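Local coordinates for NAD(P)-dependent oxidoreductase (Pseudomonas putida, PDB 7A3W), which catalyses NADPH-dependent imine reduction and probably also conjugate reduction and reductive amination, at residues S10-G15 with I62-L67; L14-M19 with E42-L47; I68-I73 with I96-T101; Y121-I126 with T171-T176. All blocks are in the same frame, centred on the assembly; numbering follows the deposited sequence.

How the interactions relate
From the N terminus, the strand 10-14 and the glycine turn after it open two loops at once. Interaction 2 closes the shorter one at 42-47 and interaction 1 the longer one at 62-67, so the loop of interaction 2 lies within that of interaction 1; they share Leu-14 and Gly-15. Interaction 3 begins just after interaction 1 ends, with strand 68-70 beside strand 10-14, and closes a loop at 96-101. Interaction 4 follows in series: strand 120-126, next to strand 95-98, meets helix 173-200. Interactions 1, 3 and 4 all reach the same Rossmann sheet, while 2 and 3 meet on NADPH. Interaction 4 ties the sheet to the long helix of the C-terminal domain.

Interaction 1 (S10-G15 with I62-L67); sequences SVSVLG and INASNL
Ser-65 fits its side chain between Ser-10 and Ser-12, where the end of helix 58-64 turns into strand 67-70 of the Rossmann fold. Strand 10-14 is the neighbour of that strand and runs parallel to it in the sheet, so this contact is where the chain settles back into the sheet beside its first strand. Ser-65 CB lies 3.3 Å from Ser-12 OG and, a little farther off, near the carbonyl oxygen of Ser-10. Its OG is turned anti to its own carbonyl carbon (chi1 -50°), which carries it across to both serine hydroxyls. Ser-65 OG is 2.7 Å from Ser-10 OG, a hydrogen bond in which either may donate, and 2.7 Å from Ser-12 OG, to which it may donate, though its single proton could go to Ser-10 OG instead. Ser-12 OG is also hydrogen-bonded to the carbonyl oxygen of Ala-61, just before segment 62-67.

Next along the strand, Ser-12 N bonds to Leu-67 O at 2.9 Å, almost straight (175°). Val-11 and Leu-67 then run side by side in the same direction, with Val-11 CG1 4.0 Å from Leu-67 CD2, and helix 146-157 touches both. Two waters bridge Ser-10 O to Asn-66. One donates to Ser-10 O and accepts from Asn-66 N, while the other donates to Ser-10 O and, at 2.6 Å, to Asn-66 OD1.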
# COMPACT_ATOMS: atom_id res chain seq x y z
N SER B 10 18.32 -5.69 34.13
CA SER B 10 18.56 -4.30 33.68
C SER B 10 18.62 -4.28 32.15
O SER B 10 19.16 -5.24 31.55
CB SER B 10 19.79 -3.70 34.29
OG SER B 10 20.01 -2.38 33.77
N VAL B 11 18.07 -3.22 31.55
CA VAL B 11 18.20 -2.96 30.10
C VAL B 11 18.73 -1.54 29.95
O VAL B 11 18.30 -0.71 30.71
CB VAL B 11 16.87 -3.14 29.37
CG1 VAL B 11 17.05 -2.96 27.88
CG2 VAL B 11 16.27 -4.50 29.69
N SER B 12 19.58 -1.30 28.97
CA SER B 12 20.06 0.06 28.63
C SER B 12 19.47 0.46 27.27
O SER B 12 19.30 -0.42 26.41
CB SER B 12 21.56 0.15 28.66
OG SER B 12 22.08 -0.07 29.97
N VAL B 13 19.07 1.72 27.14
CA VAL B 13 18.56 2.32 25.88
C VAL B 13 19.44 3.53 25.61
O VAL B 13 19.55 4.39 26.49
CB VAL B 13 17.07 2.68 25.99
CG1 VAL B 13 16.56 3.43 24.75
CG2 VAL B 13 16.21 1.44 26.29
N LEU B 14 20.07 3.56 24.44
CA LEU B 14 20.93 4.69 24.00
C LEU B 14 20.21 5.35 22.82
O LEU B 14 19.99 4.70 21.81
CB LEU B 14 22.30 4.16 23.59
CG LEU B 14 23.25 3.77 24.73
CD1 LEU B 14 22.77 2.54 25.47
CD2 LEU B 14 24.65 3.54 24.17
N GLY B 15 19.83 6.61 22.99
CA GLY B 15 19.04 7.39 22.02
C GLY B 15 17.65 7.54 22.57
O GLY B 15 16.93 6.52 22.67
N ILE B 62 26.40 1.21 28.68
CA ILE B 62 26.82 -0.16 28.23
C ILE B 62 27.18 -1.01 29.45
O ILE B 62 26.70 -2.18 29.54
CB ILE B 62 27.96 -0.06 27.20
CG1 ILE B 62 27.43 0.58 25.91
CG2 ILE B 62 28.60 -1.42 26.99
CD1 ILE B 62 28.49 1.12 24.96
N ASN B 63 27.92 -0.44 30.41
CA ASN B 63 28.40 -1.18 31.60
C ASN B 63 27.23 -1.60 32.48
O ASN B 63 27.32 -2.68 33.14
CB ASN B 63 29.46 -0.37 32.34
CG ASN B 63 30.78 -0.39 31.61
OD1 ASN B 63 31.07 -1.34 30.88
ND2 ASN B 63 31.60 0.63 31.82
N ALA B 64 26.12 -0.87 32.43
CA ALA B 64 25.02 -1.00 33.42
C ALA B 64 24.19 -2.27 33.17
O ALA B 64 23.51 -2.72 34.11
CB ALA B 64 24.16 0.23 33.36
N SER B 65 24.17 -2.81 31.95
CA SER B 65 23.19 -3.85 31.54
C SER B 65 23.85 -4.92 30.67
O SER B 65 24.86 -4.61 30.00
CB SER B 65 22.01 -3.21 30.82
OG SER B 65 21.49 -2.14 31.57
N ASN B 66 23.23 -6.10 30.59
CA ASN B 66 23.65 -7.15 29.63
C ASN B 66 22.78 -7.08 28.35
O ASN B 66 23.07 -7.84 27.44
CB ASN B 66 23.63 -8.55 30.26
CG ASN B 66 22.23 -9.12 30.41
OD1 ASN B 66 21.24 -8.43 30.22
ND2 ASN B 66 22.15 -10.41 30.70
N LEU B 67 21.78 -6.19 28.28
CA LEU B 67 21.01 -5.93 27.03
C LEU B 67 21.02 -4.43 26.73
O LEU B 67 20.51 -3.65 27.53
CB LEU B 67 19.57 -6.44 27.19
CG LEU B 67 18.66 -6.17 26.00
CD1 LEU B 67 19.22 -6.79 24.73
CD2 LEU B 67 17.25 -6.67 26.28
O HOH W 1 21.19 -6.51 32.70
O HOH W 2 18.71 -7.86 30.59

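Interaction 2 (L14-M19 with E42-L47); sequences LGLGAM and ERATAL. With NDP (NADPH dihydro-nicotinamide-adenine-dinucleotide phosphate), chain F.
Leu-16 and Arg-43 bring the glycine-rich turn against the start of helix 45-49. The apolar part belongs to Leu-16: its CG stands anti to the carbonyl carbon (chi1 -55°), and CD1 reaches across to rest 3.9 Å from Ala-44 CB and 4.3 Å from Leu-47 CD2.

The polar part is less regular. Arg-43 is modelled in two conformers, so its placement is tentative; in the one described here it bends at its second and third torsions and its guanidinium lies with one face over the Leu-16 carbonyl and Gly-17 CA. In this conformer Arg-43 NE is 3.0 Å from Leu-16 O, but the oxygen sits over the face and the angle is too poor for a hydrogen bond.

The cofactor bonds come from the turn, which fits a Rossmann-type GxGxxG pattern. Ala-18 N gives a nearly straight bond of 2.8 Å to NADPH O1A, and Met-19 N another of 2.8 Å to O2N, so successive amides at the start of helix 18-29 hold one phosphate each of the pyrophosphate. Arg-43 meets the 2'-phosphate by a van der Waals approach, with CG 3.8 Å from O2X.

Strand 10-14 leads into the turn, Val-36 of strand 33-37 touches Leu-16, and helix 18-29 packs against Leu-47 through Ser-21, Ala-24 and Arg-25.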
# COMPACT_ATOMS: atom_id res chain seq x y z
N LEU B 14 20.07 3.56 24.44
CA LEU B 14 20.93 4.69 24.00
C LEU B 14 20.21 5.35 22.82
O LEU B 14 19.99 4.70 21.81
CB LEU B 14 22.30 4.16 23.59
CG LEU B 14 23.25 3.77 24.73
CD1 LEU B 14 22.77 2.54 25.47
CD2 LEU B 14 24.65 3.54 24.17
N GLY B 15 19.83 6.61 22.99
CA GLY B 15 19.04 7.39 22.02
C GLY B 15 17.65 7.54 22.57
O GLY B 15 16.93 6.52 22.67
N LEU B 16 17.28 8.75 22.97
CA LEU B 16 15.95 9.01 23.57
C LEU B 16 15.19 10.01 22.69
O LEU B 16 14.54 10.91 23.24
CB LEU B 16 16.09 9.52 25.01
CG LEU B 16 16.88 8.64 25.95
CD1 LEU B 16 17.08 9.34 27.29
CD2 LEU B 16 16.19 7.29 26.14
N GLY B 17 15.22 9.83 21.37
CA GLY B 17 14.34 10.58 20.47
C GLY B 17 12.90 10.09 20.53
O GLY B 17 12.46 9.48 21.58
N ALA B 18 12.15 10.37 19.46
CA ALA B 18 10.71 10.03 19.41
C ALA B 18 10.52 8.54 19.70
O ALA B 18 9.61 8.19 20.53
CB ALA B 18 10.13 10.41 18.07
N MET B 19 11.36 7.67 19.12
CA MET B 19 11.21 6.19 19.29
C MET B 19 11.92 5.71 20.56
O MET B 19 11.26 5.01 21.41
CB MET B 19 11.72 5.49 18.03
CG MET B 19 11.63 3.99 18.05
SD MET B 19 9.94 3.34 18.32
CE MET B 19 9.18 3.52 16.71
N GLU B 42 18.32 16.83 28.16
CA GLU B 42 16.91 17.30 28.26
C GLU B 42 15.95 16.12 28.13
O GLU B 42 14.98 16.04 28.89
CB GLU B 42 16.50 18.26 27.13
CG GLU B 42 17.39 19.45 26.95
CD GLU B 42 18.50 19.20 25.95
OE1 GLU B 42 18.23 19.32 24.74
OE2 GLU B 42 19.61 18.87 26.39
N ARG B 43 16.20 15.23 27.15
CA ARG B 43 15.24 14.18 26.73
C ARG B 43 15.11 13.14 27.86
O ARG B 43 14.09 12.44 27.88
CB ARG B 43 15.69 13.59 25.38
CG ARG B 43 15.78 14.60 24.24
CD ARG B 43 14.46 14.85 23.53
NE ARG B 43 13.59 13.71 23.71
CZ ARG B 43 12.57 13.38 22.93
NH1 ARG B 43 11.87 12.30 23.21
NH2 ARG B 43 12.27 14.10 21.87
N ALA B 44 16.10 13.05 28.76
CA ALA B 44 16.11 12.03 29.84
C ALA B 44 15.22 12.45 31.01
O ALA B 44 14.87 11.56 31.81
CB ALA B 44 17.53 11.77 30.27
N THR B 45 14.82 13.72 31.13
CA THR B 45 14.22 14.20 32.41
C THR B 45 12.96 13.41 32.75
O THR B 45 12.86 12.93 33.88
CB THR B 45 13.94 15.71 32.39
OG1 THR B 45 13.16 16.01 31.24
CG2 THR B 45 15.22 16.50 32.37
N ALA B 46 12.04 13.25 31.80
CA ALA B 46 10.75 12.57 32.05
C ALA B 46 11.02 11.11 32.42
O ALA B 46 10.37 10.60 33.34
CB ALA B 46 9.83 12.68 30.85
N LEU B 47 11.98 10.47 31.75
CA LEU B 47 12.32 9.04 32.01
C LEU B 47 12.89 8.92 33.44
O LEU B 47 12.49 7.98 34.17
CB LEU B 47 13.36 8.56 30.99
CG LEU B 47 12.90 8.06 29.61
CD1 LEU B 47 11.54 7.37 29.66
CD2 LEU B 47 12.95 9.18 28.59
PA NDP F . 14.70 11.39 16.53
O1A NDP F . 13.52 11.67 17.41
O2A NDP F . 15.23 12.42 15.56
O5B NDP F . 15.90 10.97 17.51
C5B NDP F . 17.24 10.87 17.00
C4B NDP F . 18.10 10.38 18.14
O4B NDP F . 19.47 10.22 17.69
C3B NDP F . 18.16 11.30 19.37
O3B NDP F . 18.35 10.49 20.51
C2B NDP F . 19.38 12.14 19.03
O2B NDP F . 20.06 12.77 20.12
C1B NDP F . 20.28 11.02 18.52
N9A NDP F . 21.42 11.51 17.76
C8A NDP F . 21.44 12.21 16.59
N7A NDP F . 22.66 12.50 16.19
C5A NDP F . 23.48 11.91 17.14
C6A NDP F . 24.88 11.85 17.30
N6A NDP F . 25.75 12.38 16.43
N1A NDP F . 25.35 11.19 18.37
C2A NDP F . 24.49 10.64 19.24
N3A NDP F . 23.17 10.65 19.22
C4A NDP F . 22.72 11.31 18.13
O3 NDP F . 14.56 10.03 15.72
PN NDP F . 13.58 8.80 16.05
O1N NDP F . 12.30 9.13 15.38
O2N NDP F . 13.55 8.53 17.53
O5D NDP F . 14.27 7.64 15.21
C5D NDP F . 15.40 6.88 15.69
C4D NDP F . 15.65 5.74 14.74
O4D NDP F . 14.52 4.83 14.75
C3D NDP F . 15.88 6.14 13.27
O3D NDP F . 16.98 5.41 12.75
C2D NDP F . 14.54 5.82 12.62
O2D NDP F . 14.68 5.58 11.23
C1D NDP F . 14.06 4.61 13.44
N1N NDP F . 12.58 4.47 13.50
C2N NDP F . 11.75 5.46 13.97
C3N NDP F . 10.38 5.38 13.86
C7N NDP F . 9.45 6.43 14.35
O7N NDP F . 8.25 6.32 14.08
N7N NDP F . 9.88 7.44 15.10
C4N NDP F . 9.78 4.15 13.29
C5N NDP F . 10.73 3.16 12.85
C6N NDP F . 12.02 3.29 13.06
P2B NDP F . 19.49 14.21 20.57
O1X NDP F . 19.38 15.01 19.28
O2X NDP F . 18.21 14.02 21.36
O3X NDP F . 20.65 14.65 21.44

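Interaction 3 (I68-I73 with I96-T101); sequences IIICMI and IVNMST. With NDP (NADPH dihydro-nicotinamide-adenine-dinucleotide phosphate), chain F.
Ile-68 and Val-97 are joined in a run of backbone bonds between two parallel strands that already includes Ile-68 with Thr-95. Val-97 N gives its hydrogen to Ile-68 O at 2.8 Å, Ile-70 N gives to Val-97 O at 2.8 Å, and Met-99 N gives to Ile-70 O at 2.9 Å, the last bond more bent (148°). The other edge of strand 68-70 is satisfied by strand 10-14, through Ser-12 and Leu-14. Between the side chains, Ile-96 CD1 presses unusually close on Ile-68 CB, at 3.5 Å.

These strands, with helix 75-83 between them, form a beta-alpha-beta unit of the Rossmann fold, and past their C-terminal ends both segments turn to the cofactor. Asn-98, with CG anti to its backbone N (chi1 -176°), brings OD1 forward to accept from Ser-100 N at 3.1 Å, an Asx turn, while its ND2 is bonded to Tyr-121 OH.

On NADPH the nicotinamide ribose is gripped from both segments: O3D donates to Ile-73 O at 2.7 Å and accepts from Thr-101 N at 2.9 Å. Thr-101 OG1 shares a hydrogen bond of 2.7 Å with O2D and a second one with Tyr-177 OH. Ile-73 N makes a weak bond to O4B of the adenosine ribose. By contrast, Met-72 N is buried and has no partner in the model.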
# COMPACT_ATOMS: atom_id res chain seq x y z
N ILE B 68 21.64 -4.06 25.62
CA ILE B 68 21.90 -2.65 25.23
C ILE B 68 21.15 -2.39 23.92
O ILE B 68 21.58 -2.89 22.86
CB ILE B 68 23.40 -2.40 25.05
CG1 ILE B 68 24.30 -2.97 26.15
CG2 ILE B 68 23.61 -0.91 24.81
CD1 ILE B 68 23.92 -2.59 27.57
N ILE B 69 20.11 -1.56 23.98
CA ILE B 69 19.24 -1.26 22.80
C ILE B 69 19.65 0.10 22.26
O ILE B 69 19.69 1.05 23.03
CB ILE B 69 17.76 -1.31 23.18
CG1 ILE B 69 17.36 -2.72 23.62
CG2 ILE B 69 16.91 -0.79 22.04
CD1 ILE B 69 16.07 -2.75 24.39
N ILE B 70 19.97 0.17 20.97
CA ILE B 70 20.44 1.43 20.32
C ILE B 70 19.29 1.95 19.46
O ILE B 70 18.74 1.17 18.67
CB ILE B 70 21.67 1.17 19.45
CG1 ILE B 70 22.72 0.32 20.13
CG2 ILE B 70 22.23 2.51 18.95
CD1 ILE B 70 23.23 0.89 21.44
N CYS B 71 18.92 3.20 19.61
CA CYS B 71 17.87 3.83 18.78
C CYS B 71 18.25 5.29 18.52
O CYS B 71 17.53 6.20 18.94
CB CYS B 71 16.50 3.72 19.41
SG CYS B 71 15.20 3.99 18.19
N MET B 72 19.37 5.47 17.86
CA MET B 72 19.86 6.80 17.46
C MET B 72 19.42 7.06 16.02
O MET B 72 18.83 6.19 15.38
CB MET B 72 21.38 6.88 17.58
CG MET B 72 21.88 6.84 19.01
SD MET B 72 23.62 6.31 19.11
CE MET B 72 23.60 5.58 20.74
N ILE B 73 19.67 8.26 15.51
CA ILE B 73 19.12 8.66 14.19
C ILE B 73 19.56 7.63 13.14
O ILE B 73 18.78 7.30 12.24
CB ILE B 73 19.52 10.10 13.83
CG1 ILE B 73 18.80 10.55 12.55
CG2 ILE B 73 21.04 10.24 13.76
CD1 ILE B 73 17.31 10.32 12.60
N ILE B 96 24.22 -6.32 22.24
CA ILE B 96 23.87 -5.04 21.58
C ILE B 96 22.79 -5.32 20.53
O ILE B 96 23.03 -6.13 19.66
CB ILE B 96 25.13 -4.43 20.95
CG1 ILE B 96 26.14 -4.04 22.03
CG2 ILE B 96 24.77 -3.26 20.06
CD1 ILE B 96 25.87 -2.71 22.64
N VAL B 97 21.66 -4.62 20.62
CA VAL B 97 20.54 -4.68 19.65
C VAL B 97 20.42 -3.30 19.02
O VAL B 97 20.01 -2.37 19.70
CB VAL B 97 19.22 -5.10 20.29
CG1 VAL B 97 18.13 -5.24 19.24
CG2 VAL B 97 19.37 -6.42 21.04
N ASN B 98 20.79 -3.19 17.75
CA ASN B 98 20.83 -1.91 17.03
C ASN B 98 19.54 -1.74 16.24
O ASN B 98 19.41 -2.36 15.16
CB ASN B 98 22.07 -1.93 16.16
CG ASN B 98 22.30 -0.63 15.44
OD1 ASN B 98 21.49 0.29 15.54
ND2 ASN B 98 23.37 -0.62 14.65
N MET B 99 18.60 -0.92 16.73
CA MET B 99 17.30 -0.62 16.09
C MET B 99 17.32 0.68 15.28
O MET B 99 16.24 1.16 14.85
CB MET B 99 16.21 -0.55 17.16
CG MET B 99 16.00 -1.87 17.82
SD MET B 99 14.69 -1.72 19.02
CE MET B 99 14.71 -3.38 19.71
N SER B 100 18.52 1.19 15.00
CA SER B 100 18.73 2.43 14.21
C SER B 100 18.77 2.07 12.72
O SER B 100 19.32 1.03 12.37
CB SER B 100 19.97 3.15 14.68
OG SER B 100 20.64 3.77 13.61
N THR B 101 18.15 2.89 11.87
CA THR B 101 18.21 2.77 10.40
C THR B 101 19.64 3.00 9.92
O THR B 101 20.30 3.90 10.43
CB THR B 101 17.28 3.77 9.72
OG1 THR B 101 15.95 3.49 10.15
CG2 THR B 101 17.38 3.71 8.21
PA NDP F . 14.70 11.39 16.53
O1A NDP F . 13.52 11.67 17.41
O2A NDP F . 15.23 12.42 15.56
O5B NDP F . 15.90 10.97 17.51
C5B NDP F . 17.24 10.87 17.00
C4B NDP F . 18.10 10.38 18.14
O4B NDP F . 19.47 10.22 17.69
C3B NDP F . 18.16 11.30 19.37
O3B NDP F . 18.35 10.49 20.51
C2B NDP F . 19.38 12.14 19.03
O2B NDP F . 20.06 12.77 20.12
C1B NDP F . 20.28 11.02 18.52
N9A NDP F . 21.42 11.51 17.76
C8A NDP F . 21.44 12.21 16.59
N7A NDP F . 22.66 12.50 16.19
C5A NDP F . 23.48 11.91 17.14
C6A NDP F . 24.88 11.85 17.30
N6A NDP F . 25.75 12.38 16.43
N1A NDP F . 25.35 11.19 18.37
C2A NDP F . 24.49 10.64 19.24
N3A NDP F . 23.17 10.65 19.22
C4A NDP F . 22.72 11.31 18.13
O3 NDP F . 14.56 10.03 15.72
PN NDP F . 13.58 8.80 16.05
O1N NDP F . 12.30 9.13 15.38
O2N NDP F . 13.55 8.53 17.53
O5D NDP F . 14.27 7.64 15.21
C5D NDP F . 15.40 6.88 15.69
C4D NDP F . 15.65 5.74 14.74
O4D NDP F . 14.52 4.83 14.75
C3D NDP F . 15.88 6.14 13.27
O3D NDP F . 16.98 5.41 12.75
C2D NDP F . 14.54 5.82 12.62
O2D NDP F . 14.68 5.58 11.23
C1D NDP F . 14.06 4.61 13.44
N1N NDP F . 12.58 4.47 13.50
C2N NDP F . 11.75 5.46 13.97
C3N NDP F . 10.38 5.38 13.86
C7N NDP F . 9.45 6.43 14.35
O7N NDP F . 8.25 6.32 14.08
N7N NDP F . 9.88 7.44 15.10
C4N NDP F . 9.78 4.15 13.29
C5N NDP F . 10.73 3.16 12.85
C6N NDP F . 12.02 3.29 13.06
P2B NDP F . 19.49 14.21 20.57
O1X NDP F . 19.38 15.01 19.28
O2X NDP F . 18.21 14.02 21.36
O3X NDP F . 20.65 14.65 21.44

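Interaction 4 (Y121-I126 with T171-T176); sequences YVDAGI and TACTPT
Asp-123 swings CG away from its backbone N (chi1 -158°) and Cys-173 does the same with SG (chi1 174°), so that a carboxylate from the strand and a thiol from the helix each reach across to the opposing segment. Cys-173 SG lies against the backbone, 3.6 Å from both Ala-124 C and Gly-125 N. Cys-173 CB sits 4.0 Å from Asp-123 O.

The carboxylate is served on both oxygens. A water donates to Asp-123 OD2 at 2.7 Å and accepts from Thr-174 N at 2.9 Å, linking the acid to a backbone amide in the first turn of the helix. Thr-174 OG1 is 3.2 Å from the same OD2, and the two side chains run at a slant to one another.

Here strand 120-126 of the Rossmann domain meets the start of the long helix 173-200 of the C-terminal domain, which runs away from the Rossmann domain and, through Pro-175 and Thr-176, packs on Ala-201 and Val-203 of the second subunit. Ser-143 OG of the neighbouring strand 140-144 accepts from Cys-173 N.

The other oxygen, Asp-123 OD1, forms a salt bridge with Lys-75 and takes a weak hydrogen bond of 2.6 Å from Tyr-121 OH.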
# COMPACT_ATOMS: atom_id res chain seq x y z
N TYR B 121 25.99 -9.35 19.00
CA TYR B 121 25.33 -8.32 18.15
C TYR B 121 24.09 -8.88 17.47
O TYR B 121 24.13 -9.96 16.81
CB TYR B 121 26.30 -7.79 17.10
CG TYR B 121 25.73 -6.65 16.32
CD1 TYR B 121 25.45 -5.43 16.92
CD2 TYR B 121 25.36 -6.81 14.99
CE1 TYR B 121 24.89 -4.38 16.20
CE2 TYR B 121 24.79 -5.77 14.26
CZ TYR B 121 24.57 -4.55 14.86
OH TYR B 121 24.03 -3.54 14.11
N VAL B 122 23.00 -8.13 17.60
CA VAL B 122 21.72 -8.37 16.90
C VAL B 122 21.35 -7.06 16.21
O VAL B 122 21.30 -6.03 16.88
CB VAL B 122 20.64 -8.86 17.88
CG1 VAL B 122 19.35 -9.16 17.17
CG2 VAL B 122 21.13 -10.07 18.64
N ASP B 123 21.10 -7.12 14.91
CA ASP B 123 20.60 -5.96 14.14
C ASP B 123 19.08 -6.04 14.10
O ASP B 123 18.52 -7.16 14.16
CB ASP B 123 21.25 -5.91 12.76
CG ASP B 123 21.19 -4.49 12.22
OD1 ASP B 123 21.78 -3.64 12.88
OD2 ASP B 123 20.51 -4.26 11.20
N ALA B 124 18.39 -4.91 14.09
CA ALA B 124 16.92 -4.91 14.27
C ALA B 124 16.30 -3.76 13.49
O ALA B 124 17.01 -2.84 13.00
CB ALA B 124 16.56 -4.90 15.73
N GLY B 125 15.01 -3.88 13.23
CA GLY B 125 14.27 -2.87 12.47
C GLY B 125 12.87 -2.78 13.02
O GLY B 125 12.20 -3.84 13.11
N ILE B 126 12.47 -1.58 13.44
CA ILE B 126 11.16 -1.34 14.10
C ILE B 126 10.11 -1.06 13.02
O ILE B 126 10.28 -0.11 12.23
CB ILE B 126 11.23 -0.21 15.13
CG1 ILE B 126 12.34 -0.44 16.17
CG2 ILE B 126 9.87 -0.05 15.78
CD1 ILE B 126 12.70 0.76 17.01
N THR B 171 23.63 -9.06 8.89
CA THR B 171 23.28 -8.22 7.72
C THR B 171 21.93 -8.63 7.12
O THR B 171 21.50 -7.97 6.18
CB THR B 171 24.35 -8.23 6.62
OG1 THR B 171 24.49 -9.56 6.12
CG2 THR B 171 25.69 -7.70 7.09
N ALA B 172 21.22 -9.63 7.65
CA ALA B 172 19.99 -10.13 7.00
C ALA B 172 18.87 -9.09 7.19
O ALA B 172 18.06 -8.90 6.25
CB ALA B 172 19.60 -11.47 7.57
N CYS B 173 18.82 -8.43 8.35
CA CYS B 173 17.67 -7.58 8.72
C CYS B 173 17.58 -6.38 7.77
O CYS B 173 16.44 -6.08 7.26
CB CYS B 173 17.78 -7.15 10.19
SG CYS B 173 16.51 -5.96 10.67
N THR B 174 18.68 -5.68 7.55
CA THR B 174 18.69 -4.36 6.87
C THR B 174 18.03 -4.42 5.49
O THR B 174 17.19 -3.58 5.18
CB THR B 174 20.09 -3.74 6.87
OG1 THR B 174 20.24 -3.21 8.18
CG2 THR B 174 20.26 -2.61 5.86
N PRO B 175 18.42 -5.30 4.54
CA PRO B 175 17.83 -5.24 3.20
C PRO B 175 16.32 -5.48 3.22
O PRO B 175 15.59 -4.82 2.50
CB PRO B 175 18.62 -6.29 2.40
CG PRO B 175 19.92 -6.40 3.17
CD PRO B 175 19.51 -6.30 4.63
N THR B 176 15.86 -6.42 4.04
CA THR B 176 14.43 -6.75 4.20
C THR B 176 13.70 -5.55 4.80
O THR B 176 12.65 -5.16 4.27
CB THR B 176 14.30 -8.03 5.02
OG1 THR B 176 14.81 -9.07 4.17
CG2 THR B 176 12.88 -8.34 5.45
O HOH W 3 21.01 -6.02 9.16